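Local coordinates for orotidine 5'-phosphate decarboxylase (Methanocaldococcus jannaschii, PDB 4LUI), which probably catalyses the decarboxylation of orotidine 5'-monophosphate to UMP, the last step of de novo UMP synthesis, at residues Q144-E152 with R168-A179. Numbering follows the deposited sequence. Where two conformers were deposited one is given.
Sequences QPIADKLSE and RPERLKEIKEIA
The Asp148 carboxylate sits at the edge of the Arg171 guanidinium, and Ile175 CG1 lies 3.6 Å above one face of that guanidinium, offset toward the rim. Arg171 CB in turn covers the centre of one face of the Arg168 guanidinium, with Gln144 NE2 at that group's edge. Both terminal nitrogens close on a single oxygen: Arg171 NH2 reaches Asp148 OD1 at 2.8 Å, from above the carboxylate plane, and Arg171 NH1 reaches the same OD1 at 3.1 Å on its syn side. The two planes are only 26° apart. Glu174 OE1 and a water also lie in the guanidinium plane, the water donating to Asp148 OD2, and Glu133 adds a second salt bridge to NH2. Arg171 leaves its helix with CG anti to the backbone N (chi1 175°) and bends at the next bond, bringing NH2 within 3.3 Å of Ala147 CB. Gln144 NE2 comes obliquely to the Arg171 guanidinium but is hydrogen-bonded to Glu133, so one glutamate ties both side chains. Ile178 CD1 lies against the Asp148 carboxylate; Ile178 CG2 packs against Glu152 CG and Ser151 OG, itself hydrogen-bonded to Asp148 O. The axes of segments 147-152 and 169-179 cross at -37°. Such packing of successive outer helices, flanking strand 161-163, is characteristic of the TIM barrel.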
ATOM      1  N   GLN B 144       9.451  10.310  10.045  1.00 15.37           N
ATOM      2  CA  GLN B 144      10.070  10.358  11.370  1.00 15.87           C
ATOM      3  C   GLN B 144       9.686  11.594  12.219  1.00 16.37           C
ATOM      4  O   GLN B 144       9.435  11.450  13.420  1.00 14.93           O
ATOM      5  CB  GLN B 144      11.594  10.186  11.279  1.00 14.73           C
ATOM      6  CG  GLN B 144      12.255   9.846  12.621  1.00 14.77           C
ATOM      7  CD  GLN B 144      11.910   8.447  13.102  1.00 14.88           C
ATOM      8  OE1 GLN B 144      11.610   7.557  12.299  1.00 18.11           O
ATOM      9  NE2 GLN B 144      11.971   8.240  14.414  1.00 16.02           N
ATOM     10  N   PRO B 145       9.613  12.801  11.612  1.00 15.11           N
ATOM     11  CA  PRO B 145       9.216  13.955  12.432  1.00 15.82           C
ATOM     12  C   PRO B 145       7.867  13.794  13.140  1.00 16.33           C
ATOM     13  O   PRO B 145       7.658  14.460  14.167  1.00 18.31           O
ATOM     14  CB  PRO B 145       9.122  15.092  11.409  1.00 20.42           C
ATOM     15  CG  PRO B 145      10.109  14.708  10.339  1.00 17.48           C
ATOM     16  CD  PRO B 145       9.977  13.215  10.238  1.00 14.48           C
ATOM     17  N   ILE B 146       6.984  12.950  12.608  1.00 16.72           N
ATOM     18  CA  ILE B 146       5.662  12.747  13.208  1.00 19.15           C
ATOM     19  C   ILE B 146       5.512  11.388  13.899  1.00 18.84           C
ATOM     20  O   ILE B 146       4.399  10.946  14.179  1.00 19.89           O
ATOM     21  CB  ILE B 146       4.519  12.911  12.176  1.00 20.31           C
ATOM     22  CG1 ILE B 146       4.555  11.781  11.139  1.00 19.26           C
ATOM     23  CG2 ILE B 146       4.604  14.277  11.507  1.00 26.70           C
ATOM     24  CD1 ILE B 146       3.297  11.658  10.290  1.00 21.86           C
ATOM     25  N   ALA B 147       6.628  10.724  14.171  1.00 16.91           N
ATOM     26  CA  ALA B 147       6.573   9.378  14.744  1.00 15.30           C
ATOM     27  C   ALA B 147       5.831   9.349  16.092  1.00 15.51           C
ATOM     28  O   ALA B 147       5.097   8.403  16.375  1.00 16.68           O
ATOM     29  CB  ALA B 147       7.972   8.811  14.899  1.00 16.06           C
ATOM     30  N   ASP B 148       6.018  10.375  16.915  1.00 15.43           N
ATOM     31  CA  ASP B 148       5.319  10.414  18.205  1.00 15.78           C
ATOM     32  C   ASP B 148       3.837  10.740  18.017  1.00 17.88           C
ATOM     33  O   ASP B 148       2.977  10.213  18.731  1.00 17.90           O
ATOM     34  CB  ASP B 148       5.986  11.371  19.200  1.00 15.56           C
ATOM     35  CG  ASP B 148       7.267  10.806  19.785  1.00 16.92           C
ATOM     36  OD1 ASP B 148       7.583   9.627  19.515  1.00 20.87           O
ATOM     37  OD2 ASP B 148       7.940  11.535  20.541  1.00 19.61           O
ATOM     38  N   LYS B 149       3.539  11.596  17.043  1.00 15.88           N
ATOM     39  CA  LYS B 149       2.155  11.932  16.743  1.00 16.93           C
ATOM     40  C   LYS B 149       1.399  10.696  16.281  1.00 18.16           C
ATOM     41  O   LYS B 149       0.214  10.526  16.587  1.00 19.23           O
ATOM     42  CB  LYS B 149       2.083  13.031  15.685  1.00 19.73           C
ATOM     43  CG  LYS B 149       2.585  14.369  16.182  1.00 26.24           C
ATOM     44  CD  LYS B 149       1.745  14.831  17.354  1.00 35.71           C
ATOM     45  CE  LYS B 149       2.186  16.188  17.877  1.00 43.86           C
ATOM     46  NZ  LYS B 149       1.261  16.655  18.946  1.00 43.93           N
ATOM     47  N   LEU B 150       2.085   9.829  15.543  1.00 15.21           N
ATOM     48  CA  LEU B 150       1.459   8.611  15.048  1.00 13.76           C
ATOM     49  C   LEU B 150       1.187   7.607  16.159  1.00 16.33           C
ATOM     50  O   LEU B 150       0.130   6.982  16.182  1.00 18.00           O
ATOM     51  CB  LEU B 150       2.286   7.972  13.924  1.00 14.93           C
ATOM     52  CG  LEU B 150       2.237   8.702  12.578  1.00 16.53           C
ATOM     53  CD1 LEU B 150       3.178   8.032  11.596  1.00 14.60           C
ATOM     54  CD2 LEU B 150       0.816   8.713  12.015  1.00 19.66           C
ATOM     55  N   SER B 151       2.127   7.454  17.085  0.52 18.26           N
ATOM     56  CA  SER B 151       1.901   6.549  18.206  0.52 18.06           C
ATOM     57  C   SER B 151       0.795   7.086  19.124  0.52 18.06           C
ATOM     58  O   SER B 151       0.027   6.311  19.695  0.52 17.16           O
ATOM     59  CB  SER B 151       3.193   6.288  18.985  0.52 18.79           C
ATOM     60  OG  SER B 151       3.786   7.496  19.418  0.52 18.54           O
ATOM     61  N   GLU B 152       0.701   8.409  19.251  1.00 17.39           N
ATOM     62  CA  GLU B 152      -0.397   9.005  20.004  1.00 17.37           C
ATOM     63  C   GLU B 152      -1.727   8.726  19.304  1.00 18.18           C
ATOM     64  O   GLU B 152      -2.736   8.476  19.972  1.00 21.65           O
ATOM     65  CB  GLU B 152      -0.206  10.518  20.194  1.00 19.91           C
ATOM     66  CG  GLU B 152       0.978  10.887  21.070  1.00 25.75           C
ATOM     67  CD  GLU B 152       1.458  12.314  20.858  1.00 37.85           C
ATOM     68  OE1 GLU B 152       0.692  13.132  20.300  1.00 40.94           O
ATOM     69  OE2 GLU B 152       2.610  12.608  21.250  1.00 44.89           O
ATOM     70  N   ARG B 168      17.023   1.213  17.517  1.00 20.26           N
ATOM     71  CA  ARG B 168      17.469   1.819  18.774  1.00 19.66           C
ATOM     72  C   ARG B 168      16.572   1.363  19.927  1.00 19.80           C
ATOM     73  O   ARG B 168      15.415   1.776  20.003  1.00 20.26           O
ATOM     74  CB  ARG B 168      17.448   3.356  18.688  1.00 23.05           C
ATOM     75  CG  ARG B 168      18.301   3.934  17.559  1.00 25.84           C
ATOM     76  CD  ARG B 168      18.382   5.465  17.638  1.00 24.44           C
ATOM     77  NE  ARG B 168      17.204   6.130  17.083  1.00 21.82           N
ATOM     78  CZ  ARG B 168      16.650   7.226  17.599  1.00 25.17           C
ATOM     79  NH1 ARG B 168      17.146   7.777  18.702  1.00 27.04           N
ATOM     80  NH2 ARG B 168      15.590   7.771  17.014  1.00 28.45           N
ATOM     81  N   PRO B 169      17.109   0.522  20.835  1.00 19.88           N
ATOM     82  CA  PRO B 169      16.321   0.018  21.970  1.00 22.56           C
ATOM     83  C   PRO B 169      15.720   1.151  22.787  1.00 23.67           C
ATOM     84  O   PRO B 169      14.565   1.072  23.212  1.00 23.25           O
ATOM     85  CB  PRO B 169      17.356  -0.725  22.810  1.00 21.64           C
ATOM     86  CG  PRO B 169      18.386  -1.187  21.790  1.00 25.37           C
ATOM     87  CD  PRO B 169      18.471  -0.038  20.814  1.00 23.76           C
ATOM     88  N   GLU B 170      16.506   2.198  23.003  1.00 22.02           N
ATOM     89  CA  GLU B 170      16.028   3.331  23.785  1.00 26.11           C
ATOM     90  C   GLU B 170      14.822   3.975  23.107  1.00 22.44           C
ATOM     91  O   GLU B 170      13.900   4.441  23.772  1.00 23.32           O
ATOM     92  CB  GLU B 170      17.144   4.355  23.993  1.00 26.04           C
ATOM     93  CG  GLU B 170      18.361   3.819  24.759  1.00 32.55           C
ATOM     94  CD  GLU B 170      19.411   3.157  23.867  1.00 34.67           C
ATOM     95  OE1 GLU B 170      19.142   2.923  22.670  1.00 28.05           O
ATOM     96  OE2 GLU B 170      20.521   2.880  24.374  1.00 40.33           O
ATOM     97  N   ARG B 171      14.832   4.000  21.778  1.00 20.57           N
ATOM     98  CA  ARG B 171      13.721   4.563  21.016  1.00 18.38           C
ATOM     99  C   ARG B 171      12.498   3.652  21.058  1.00 20.53           C
ATOM    100  O   ARG B 171      11.360   4.122  21.149  1.00 19.81           O
ATOM    101  CB  ARG B 171      14.151   4.833  19.573  1.00 21.63           C
ATOM    102  CG  ARG B 171      13.041   5.309  18.655  1.00 18.84           C
ATOM    103  CD  ARG B 171      12.480   6.669  19.084  1.00 18.07           C
ATOM    104  NE  ARG B 171      11.277   6.975  18.313  1.00 19.58           N
ATOM    105  CZ  ARG B 171      10.374   7.890  18.647  1.00 19.73           C
ATOM    106  NH1 ARG B 171      10.524   8.626  19.745  1.00 20.77           N
ATOM    107  NH2 ARG B 171       9.309   8.063  17.877  1.00 17.68           N
ATOM    108  N   LEU B 172      12.732   2.342  20.989  1.00 18.48           N
ATOM    109  CA  LEU B 172      11.643   1.371  21.099  1.00 19.14           C
ATOM    110  C   LEU B 172      10.921   1.518  22.443  1.00 18.84           C
ATOM    111  O   LEU B 172       9.688   1.502  22.512  1.00 20.18           O
ATOM    112  CB  LEU B 172      12.191  -0.054  20.921  1.00 16.83           C
ATOM    113  CG  LEU B 172      11.170  -1.197  20.900  1.00 22.57           C
ATOM    114  CD1 LEU B 172      10.140  -0.988  19.802  1.00 22.75           C
ATOM    115  CD2 LEU B 172      11.887  -2.528  20.694  1.00 22.33           C
ATOM    116  N   LYS B 173      11.690   1.697  23.508  1.00 19.16           N
ATOM    117  CA  LYS B 173      11.106   1.918  24.827  1.00 19.45           C
ATOM    118  C   LYS B 173      10.219   3.168  24.842  1.00 26.50           C
ATOM    119  O   LYS B 173       9.133   3.163  25.416  1.00 24.33           O
ATOM    120  CB  LYS B 173      12.204   2.012  25.887  1.00 18.30           C
ATOM    121  CG  LYS B 173      11.685   2.152  27.305  1.00 24.74           C
ATOM    122  CD  LYS B 173      12.819   2.069  28.309  1.00 33.79           C
ATOM    123  CE  LYS B 173      12.307   2.127  29.746  1.00 44.04           C
ATOM    124  NZ  LYS B 173      11.813   3.485  30.116  1.00 47.90           N
ATOM    125  N   GLU B 174      10.673   4.234  24.191  1.00 19.75           N
ATOM    126  CA  GLU B 174       9.891   5.465  24.131  1.00 18.78           C
ATOM    127  C   GLU B 174       8.577   5.249  23.379  1.00 18.34           C
ATOM    128  O   GLU B 174       7.524   5.741  23.789  1.00 20.69           O
ATOM    129  CB  GLU B 174      10.702   6.582  23.471  1.00 18.47           C
ATOM    130  CG  GLU B 174      11.877   7.040  24.300  1.00 22.81           C
ATOM    131  CD  GLU B 174      12.769   8.024  23.564  1.00 29.91           C
ATOM    132  OE1 GLU B 174      12.842   7.951  22.323  1.00 28.41           O
ATOM    133  OE2 GLU B 174      13.393   8.873  24.232  1.00 31.99           O
ATOM    134  N   ILE B 175       8.651   4.513  22.279  1.00 18.71           N
ATOM    135  CA  ILE B 175       7.472   4.204  21.482  1.00 17.72           C
ATOM    136  C   ILE B 175       6.427   3.413  22.289  1.00 23.21           C
ATOM    137  O   ILE B 175       5.252   3.768  22.300  1.00 20.81           O
ATOM    138  CB  ILE B 175       7.866   3.452  20.190  1.00 21.78           C
ATOM    139  CG1 ILE B 175       8.731   4.355  19.304  1.00 20.70           C
ATOM    140  CG2 ILE B 175       6.643   3.023  19.425  1.00 25.16           C
ATOM    141  CD1 ILE B 175       9.490   3.590  18.233  1.00 19.72           C
ATOM    142  N   LYS B 176       6.859   2.353  22.970  1.00 26.19           N
ATOM    143  CA  LYS B 176       5.949   1.558  23.789  1.00 28.67           C
ATOM    144  C   LYS B 176       5.298   2.403  24.867  1.00 29.48           C
ATOM    145  O   LYS B 176       4.124   2.212  25.196  1.00 35.62           O
ATOM    146  CB  LYS B 176       6.676   0.377  24.442  1.00 33.17           C
ATOM    147  CG  LYS B 176       6.794  -0.845  23.559  1.00 38.85           C
ATOM    148  CD  LYS B 176       7.504  -1.992  24.268  1.00 39.45           C
ATOM    149  CE  LYS B 176       6.761  -2.445  25.515  1.00 34.93           C
ATOM    150  NZ  LYS B 176       5.604  -3.326  25.210  1.00 33.77           N
ATOM    151  N   GLU B 177       6.058   3.342  25.425  1.00 22.77           N
ATOM    152  CA  GLU B 177       5.561   4.124  26.547  1.00 23.86           C
ATOM    153  C   GLU B 177       4.526   5.163  26.126  1.00 25.71           C
ATOM    154  O   GLU B 177       3.637   5.496  26.897  1.00 28.02           O
ATOM    155  CB  GLU B 177       6.717   4.739  27.338  1.00 27.47           C
ATOM    156  CG  GLU B 177       7.558   3.668  28.048  1.00 38.63           C
ATOM    157  CD  GLU B 177       8.616   4.237  28.974  1.00 51.49           C
ATOM    158  OE1 GLU B 177       8.797   5.472  28.993  1.00 57.14           O
ATOM    159  OE2 GLU B 177       9.264   3.443  29.689  1.00 51.75           O
ATOM    160  N   ILE B 178       4.622   5.639  24.888  1.00 22.53           N
ATOM    161  CA  ILE B 178       3.617   6.552  24.351  1.00 21.44           C
ATOM    162  C   ILE B 178       2.371   5.794  23.876  1.00 20.74           C
ATOM    163  O   ILE B 178       1.256   6.136  24.260  1.00 28.33           O
ATOM    164  CB  ILE B 178       4.176   7.364  23.168  1.00 19.95           C
ATOM    165  CG1 ILE B 178       5.277   8.316  23.630  1.00 22.51           C
ATOM    166  CG2 ILE B 178       3.070   8.127  22.473  1.00 22.41           C
ATOM    167  CD1 ILE B 178       6.136   8.836  22.471  1.00 24.20           C
ATOM    168  N   ALA B 179       2.560   4.773  23.046  1.00 21.92           N
ATOM    169  CA  ALA B 179       1.429   4.035  22.483  1.00 19.14           C
ATOM    170  C   ALA B 179       0.689   3.179  23.521  1.00 21.15           C
ATOM    171  O   ALA B 179      -0.540   3.111  23.504  1.00 23.44           O
ATOM    172  CB  ALA B 179       1.875   3.180  21.303  1.00 22.49           C
TER
HETATM  173  O   HOH W   1       9.815  10.448  22.248  1.00 28.62           O